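Local coordinates for taurocyamine kinase (Schistosoma mansoni, PDB 4WOD), which reversibly transfers phosphate between ATP and taurocyamine, a magnesium-dependent reaction of the ATP:guanido phosphotransferase (phosphagen kinase) family, at residues 642-656 with 702-716. The protein carries 4 engineered substitutions. Numbering follows the deposited sequence.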
loop_
_atom_site.group_PDB
_atom_site.type_symbol
_atom_site.label_atom_id
_atom_site.label_comp_id
_atom_site.label_asym_id
_atom_site.label_seq_id
_atom_site.Cartn_x
_atom_site.Cartn_y
_atom_site.Cartn_z
ATOM N N SER A 642 -19.884 -0.146 -25.585
ATOM C CA SER A 642 -18.615 -0.551 -26.137
ATOM C C SER A 642 -18.710 -1.875 -26.856
ATOM O O SER A 642 -19.658 -2.639 -26.654
ATOM C CB SER A 642 -17.560 -0.624 -25.029
ATOM O OG SER A 642 -17.845 -1.676 -24.130
ATOM N N VAL A 643 -17.728 -2.127 -27.714
ATOM C CA VAL A 643 -17.586 -3.422 -28.373
ATOM C C VAL A 643 -16.146 -3.879 -28.318
ATOM O O VAL A 643 -15.223 -3.067 -28.299
ATOM C CB VAL A 643 -18.028 -3.390 -29.865
ATOM C CG1 VAL A 643 -19.525 -3.184 -29.981
ATOM C CG2 VAL A 643 -17.246 -2.328 -30.650
ATOM N N LEU A 644 -15.959 -5.191 -28.296
ATOM C CA LEU A 644 -14.651 -5.760 -28.540
ATOM C C LEU A 644 -14.546 -6.020 -30.049
ATOM O O LEU A 644 -15.181 -6.936 -30.576
ATOM C CB LEU A 644 -14.455 -7.035 -27.725
ATOM C CG LEU A 644 -13.010 -7.475 -27.532
ATOM C CD1 LEU A 644 -12.134 -6.267 -27.235
ATOM C CD2 LEU A 644 -12.942 -8.473 -26.403
ATOM N N LEU A 645 -13.767 -5.186 -30.737
ATOM C CA LEU A 645 -13.758 -5.161 -32.201
ATOM C C LEU A 645 -12.460 -5.700 -32.818
ATOM O O LEU A 645 -11.356 -5.272 -32.458
ATOM C CB LEU A 645 -14.006 -3.734 -32.692
ATOM C CG LEU A 645 -14.216 -3.506 -34.192
ATOM C CD1 LEU A 645 -15.481 -4.194 -34.671
ATOM C CD2 LEU A 645 -14.259 -2.018 -34.508
ATOM N N LYS A 646 -12.603 -6.630 -33.759
ATOM C CA LYS A 646 -11.456 -7.143 -34.515
ATOM C C LYS A 646 -11.276 -6.398 -35.833
ATOM O O LYS A 646 -12.034 -6.593 -36.780
ATOM C CB LYS A 646 -11.608 -8.638 -34.790
ATOM C CG LYS A 646 -11.797 -9.476 -33.541
ATOM C CD LYS A 646 -11.667 -10.952 -33.850
ATOM C CE LYS A 646 -12.648 -11.372 -34.915
ATOM N NZ LYS A 646 -12.621 -12.842 -35.128
ATOM N N ILE A 647 -10.272 -5.535 -35.882
ATOM C CA ILE A 647 -9.956 -4.816 -37.105
ATOM C C ILE A 647 -8.454 -4.867 -37.400
ATOM O O ILE A 647 -7.753 -3.870 -37.259
ATOM C CB ILE A 647 -10.442 -3.343 -37.034
ATOM C CG1 ILE A 647 -10.089 -2.707 -35.688
ATOM C CG2 ILE A 647 -11.941 -3.270 -37.239
ATOM C CD1 ILE A 647 -10.424 -1.235 -35.617
ATOM N N PRO A 648 -7.957 -6.043 -37.822
ATOM C CA PRO A 648 -6.529 -6.261 -38.084
ATOM C C PRO A 648 -5.962 -5.282 -39.111
ATOM O O PRO A 648 -4.850 -4.763 -38.931
ATOM C CB PRO A 648 -6.490 -7.693 -38.631
ATOM C CG PRO A 648 -7.704 -8.332 -38.091
ATOM C CD PRO A 648 -8.742 -7.258 -38.090
ATOM N N LYS A 649 -6.732 -5.017 -40.162
ATOM C CA LYS A 649 -6.271 -4.159 -41.233
ATOM C C LYS A 649 -6.144 -2.734 -40.733
ATOM O O LYS A 649 -5.064 -2.150 -40.760
ATOM C CB LYS A 649 -7.231 -4.198 -42.416
ATOM C CG LYS A 649 -6.718 -4.967 -43.645
ATOM C CD LYS A 649 -7.840 -5.809 -44.201
ATOM C CE LYS A 649 -7.398 -7.095 -44.855
ATOM N NZ LYS A 649 -8.459 -8.135 -44.722
ATOM N N LEU A 650 -7.272 -2.171 -40.306
ATOM C CA LEU A 650 -7.365 -0.760 -39.952
ATOM C C LEU A 650 -6.433 -0.370 -38.805
ATOM O O LEU A 650 -5.916 0.750 -38.778
ATOM C CB LEU A 650 -8.810 -0.415 -39.598
ATOM C CG LEU A 650 -9.107 0.943 -38.966
ATOM C CD1 LEU A 650 -8.642 2.088 -39.854
ATOM C CD2 LEU A 650 -10.596 1.041 -38.720
ATOM N N SER A 651 -6.206 -1.290 -37.870
ATOM C CA SER A 651 -5.288 -1.031 -36.763
ATOM C C SER A 651 -3.847 -0.907 -37.257
ATOM O O SER A 651 -2.962 -0.504 -36.502
ATOM C CB SER A 651 -5.394 -2.128 -35.698
ATOM O OG SER A 651 -5.574 -3.407 -36.280
ATOM N N SER A 652 -3.627 -1.245 -38.528
ATOM C CA SER A 652 -2.321 -1.091 -39.162
ATOM C C SER A 652 -2.278 0.076 -40.159
ATOM O O SER A 652 -1.328 0.203 -40.927
ATOM C CB SER A 652 -1.908 -2.390 -39.856
ATOM O OG SER A 652 -2.797 -2.725 -40.906
ATOM N N GLN A 653 -3.314 0.910 -40.164
ATOM C CA GLN A 653 -3.195 2.270 -40.694
ATOM C C GLN A 653 -3.782 3.189 -39.625
ATOM O O GLN A 653 -4.831 3.808 -39.820
ATOM C CB GLN A 653 -3.899 2.440 -42.046
ATOM C CG GLN A 653 -2.969 2.955 -43.153
ATOM C CD GLN A 653 -3.715 3.542 -44.340
ATOM O OE1 GLN A 653 -4.943 3.485 -44.405
ATOM N NE2 GLN A 653 -2.973 4.120 -45.284
ATOM N N PRO A 654 -3.073 3.282 -38.487
ATOM C CA PRO A 654 -3.581 3.689 -37.170
ATOM C C PRO A 654 -3.923 5.165 -36.958
ATOM O O PRO A 654 -4.224 5.526 -35.822
ATOM C CB PRO A 654 -2.431 3.296 -36.237
ATOM C CG PRO A 654 -1.219 3.454 -37.073
ATOM C CD PRO A 654 -1.624 3.008 -38.448
ATOM N N LYS A 655 -3.881 6.003 -37.988
ATOM C CA LYS A 655 -4.229 7.411 -37.805
ATOM C C LYS A 655 -5.315 7.832 -38.773
ATOM O O LYS A 655 -5.781 8.971 -38.751
ATOM C CB LYS A 655 -2.994 8.289 -37.950
ATOM C CG LYS A 655 -1.714 7.536 -37.670
ATOM C CD LYS A 655 -0.788 8.344 -36.786
ATOM C CE LYS A 655 0.336 7.472 -36.262
ATOM N NZ LYS A 655 1.368 8.262 -35.548
ATOM N N LYS A 656 -5.704 6.899 -39.631
ATOM C CA LYS A 656 -6.986 6.983 -40.305
ATOM C C LYS A 656 -7.893 6.110 -39.431
ATOM O O LYS A 656 -9.089 5.979 -39.666
ATOM C CB LYS A 656 -6.875 6.540 -41.779
ATOM C CG LYS A 656 -7.995 5.680 -42.357
ATOM C CD LYS A 656 -7.589 5.103 -43.708
ATOM C CE LYS A 656 -8.357 3.833 -44.042
ATOM N NZ LYS A 656 -8.405 3.570 -45.509
ATOM N N MET A 702 -21.880 5.345 -30.749
ATOM C CA MET A 702 -20.980 4.196 -30.767
ATOM C C MET A 702 -21.287 3.332 -31.981
ATOM O O MET A 702 -20.390 3.022 -32.761
ATOM C CB MET A 702 -21.075 3.373 -29.479
ATOM C CG MET A 702 -20.060 2.239 -29.420
ATOM S SD MET A 702 -20.693 0.716 -30.176
ATOM C CE MET A 702 -21.675 0.032 -28.853
ATOM N N ALA A 703 -22.556 2.966 -32.144
ATOM C CA ALA A 703 -22.986 2.124 -33.260
ATOM C C ALA A 703 -22.585 2.708 -34.632
ATOM O O ALA A 703 -21.979 2.019 -35.452
ATOM C CB ALA A 703 -24.494 1.901 -33.199
ATOM N N GLU A 704 -22.911 3.975 -34.867
ATOM C CA GLU A 704 -22.551 4.631 -36.120
ATOM C C GLU A 704 -21.039 4.624 -36.332
ATOM O O GLU A 704 -20.567 4.372 -37.441
ATOM C CB GLU A 704 -23.076 6.069 -36.154
ATOM C CG GLU A 704 -24.563 6.178 -36.397
ATOM C CD GLU A 704 -25.006 7.602 -36.645
ATOM O OE1 GLU A 704 -25.601 8.209 -35.730
ATOM O OE2 GLU A 704 -24.754 8.119 -37.755
ATOM N N GLY A 705 -20.288 4.892 -35.267
ATOM C CA GLY A 705 -18.839 4.875 -35.326
ATOM C C GLY A 705 -18.260 3.497 -35.602
ATOM O O GLY A 705 -17.272 3.360 -36.324
ATOM N N VAL A 706 -18.872 2.471 -35.021
ATOM C CA VAL A 706 -18.385 1.109 -35.179
ATOM C C VAL A 706 -18.781 0.588 -36.556
ATOM O O VAL A 706 -18.004 -0.112 -37.204
ATOM C CB VAL A 706 -18.920 0.184 -34.055
ATOM C CG1 VAL A 706 -18.689 -1.293 -34.384
ATOM C CG2 VAL A 706 -18.272 0.555 -32.715
ATOM N N ALA A 707 -19.977 0.956 -37.009
ATOM C CA ALA A 707 -20.443 0.590 -38.352
ATOM C C ALA A 707 -19.534 1.165 -39.432
ATOM O O ALA A 707 -19.254 0.514 -40.439
ATOM C CB ALA A 707 -21.871 1.059 -38.564
ATOM N N LYS A 708 -19.084 2.396 -39.216
ATOM C CA LYS A 708 -18.099 3.011 -40.092
ATOM C C LYS A 708 -16.807 2.224 -40.120
ATOM O O LYS A 708 -16.317 1.876 -41.187
ATOM C CB LYS A 708 -17.810 4.449 -39.664
ATOM C CG LYS A 708 -18.212 5.456 -40.731
ATOM C CD LYS A 708 -17.031 5.792 -41.645
ATOM C CE LYS A 708 -17.354 5.414 -43.098
ATOM N NZ LYS A 708 -18.607 6.101 -43.546
ATOM N N MET A 709 -16.246 1.978 -38.940
ATOM C CA MET A 709 -15.022 1.192 -38.806
ATOM C C MET A 709 -15.093 -0.142 -39.540
ATOM O O MET A 709 -14.169 -0.507 -40.266
ATOM C CB MET A 709 -14.715 0.936 -37.331
ATOM C CG MET A 709 -14.189 2.140 -36.597
ATOM S SD MET A 709 -13.564 1.715 -34.965
ATOM C CE MET A 709 -13.155 3.342 -34.362
ATOM N N ILE A 710 -16.187 -0.869 -39.338
ATOM C CA ILE A 710 -16.352 -2.181 -39.948
ATOM C C ILE A 710 -16.391 -2.056 -41.465
ATOM O O ILE A 710 -15.716 -2.801 -42.165
ATOM C CB ILE A 710 -17.629 -2.890 -39.446
ATOM C CG1 ILE A 710 -17.458 -3.305 -37.979
ATOM C CG2 ILE A 710 -17.931 -4.106 -40.297
ATOM C CD1 ILE A 710 -18.636 -4.072 -37.405
ATOM N N GLU A 711 -17.155 -1.098 -41.975
ATOM C CA GLU A 711 -17.218 -0.935 -43.418
ATOM C C GLU A 711 -15.910 -0.371 -43.979
ATOM O O GLU A 711 -15.582 -0.602 -45.141
ATOM C CB GLU A 711 -18.406 -0.061 -43.817
ATOM C CG GLU A 711 -19.552 -0.886 -44.354
ATOM C CD GLU A 711 -19.285 -1.369 -45.760
ATOM O OE1 GLU A 711 -18.225 -1.016 -46.317
ATOM O OE2 GLU A 711 -20.100 -2.149 -46.290
ATOM N N ILE A 712 -15.159 0.358 -43.157
ATOM C CA ILE A 712 -13.823 0.784 -43.557
ATOM C C ILE A 712 -12.925 -0.439 -43.659
ATOM O O ILE A 712 -12.147 -0.565 -44.601
ATOM C CB ILE A 712 -13.198 1.801 -42.572
ATOM C CG1 ILE A 712 -13.943 3.140 -42.620
ATOM C CG2 ILE A 712 -11.718 2.009 -42.874
ATOM C CD1 ILE A 712 -14.032 3.735 -43.994
ATOM N N GLU A 713 -13.060 -1.342 -42.691
ATOM C CA GLU A 713 -12.213 -2.527 -42.580
ATOM C C GLU A 713 -12.272 -3.451 -43.793
ATOM O O GLU A 713 -11.234 -3.884 -44.273
ATOM C CB GLU A 713 -12.584 -3.313 -41.312
ATOM C CG GLU A 713 -11.801 -4.604 -41.058
ATOM C CD GLU A 713 -10.332 -4.389 -40.752
ATOM O OE1 GLU A 713 -9.900 -3.231 -40.566
ATOM O OE2 GLU A 713 -9.610 -5.402 -40.677
ATOM N N LYS A 714 -13.474 -3.768 -44.272
ATOM C CA LYS A 714 -13.632 -4.631 -45.446
ATOM C C LYS A 714 -13.042 -3.927 -46.661
ATOM O O LYS A 714 -12.616 -4.573 -47.622
ATOM C CB LYS A 714 -15.105 -4.990 -45.707
ATOM C CG LYS A 714 -16.086 -4.006 -45.127
ATOM C CD LYS A 714 -17.584 -4.348 -45.264
ATOM C CE LYS A 714 -18.066 -5.499 -44.384
ATOM N NZ LYS A 714 -19.565 -5.594 -44.443
ATOM N N GLY A 715 -12.996 -2.598 -46.597
ATOM C CA GLY A 715 -12.438 -1.791 -47.668
ATOM C C GLY A 715 -10.952 -2.006 -47.897
ATOM O O GLY A 715 -10.463 -1.781 -49.000
ATOM N N LEU A 716 -10.236 -2.462 -46.873
ATOM C CA LEU A 716 -8.792 -2.683 -46.981
ATOM C C LEU A 716 -8.442 -4.109 -47.425
ATOM O O LEU A 716 -7.314 -4.592 -47.262
ATOM C CB LEU A 716 -8.118 -2.376 -45.646
ATOM C CG LEU A 716 -8.394 -0.969 -45.109
ATOM C CD1 LEU A 716 -7.939 -0.832 -43.663
ATOM C CD2 LEU A 716 -7.740 0.093 -45.981
ATOM O OXT LEU A 716 -9.293 -4.819 -47.959
#
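The flat carboxylate of Glu713 presents its oxygen edge to the backbone of Lys649 and Leu650, in the turn after strand 642-646. OE2 accepts the backbone N-H of Lys649 (N to OE2 2.9 Å), and OE1 that of Leu650 (N to OE1 2.8 Å), each through the syn lone pair. Two bonds to successive amides fix the rotation of the group where the 3-10 segment 650-651 starts. Ile647 covers one face, its CB 3.6 Å from Glu713 OE1; Lys649 CB approaches from the other side, beyond the oxygens. On the Ile647 side, Pro648 crosses at about a right angle with CD out of the plane near OE2; Leu650 CB flanks OE1. With CG anti to the backbone N (chi1 179°) and a bend at chi2 (67°), Glu713 directs its oxygens to the turn. The positive end of Lys649 stays too distant for a salt bridge; its chain slides antiparallel past the C-terminal Leu716, CG to CB 3.6 Å, while Lys656 NZ reaches Leu716 CD2.

Apolar packing continues back along the strand. Val643 and Val706 meet tip to tip, CG2 to CG2 at 3.7 Å, while Val643 CG1 faces the bent end of Met702. Leu645 divides its branches: CD2 sits 3.8 Å from Met709 SD, and CD1 rests on Ile710 CG1.

Strand 642-646 and helix 702-715, parts of strand 639-646 and helix 695-715, run nearly parallel (axes 16° apart, 9.6 Å at closest), the helix covering a face of the antiparallel sheet of the second C-terminal catalytic domain of this duplicated kinase. Ser642, Val643 and Leu644 are predicted to bind ATP. The strand lies between strands 480-489 and 682-687; Phe479 touches Ile710 and Glu713, and helix 658-663 packs against Leu650 and Met709 through Ile660.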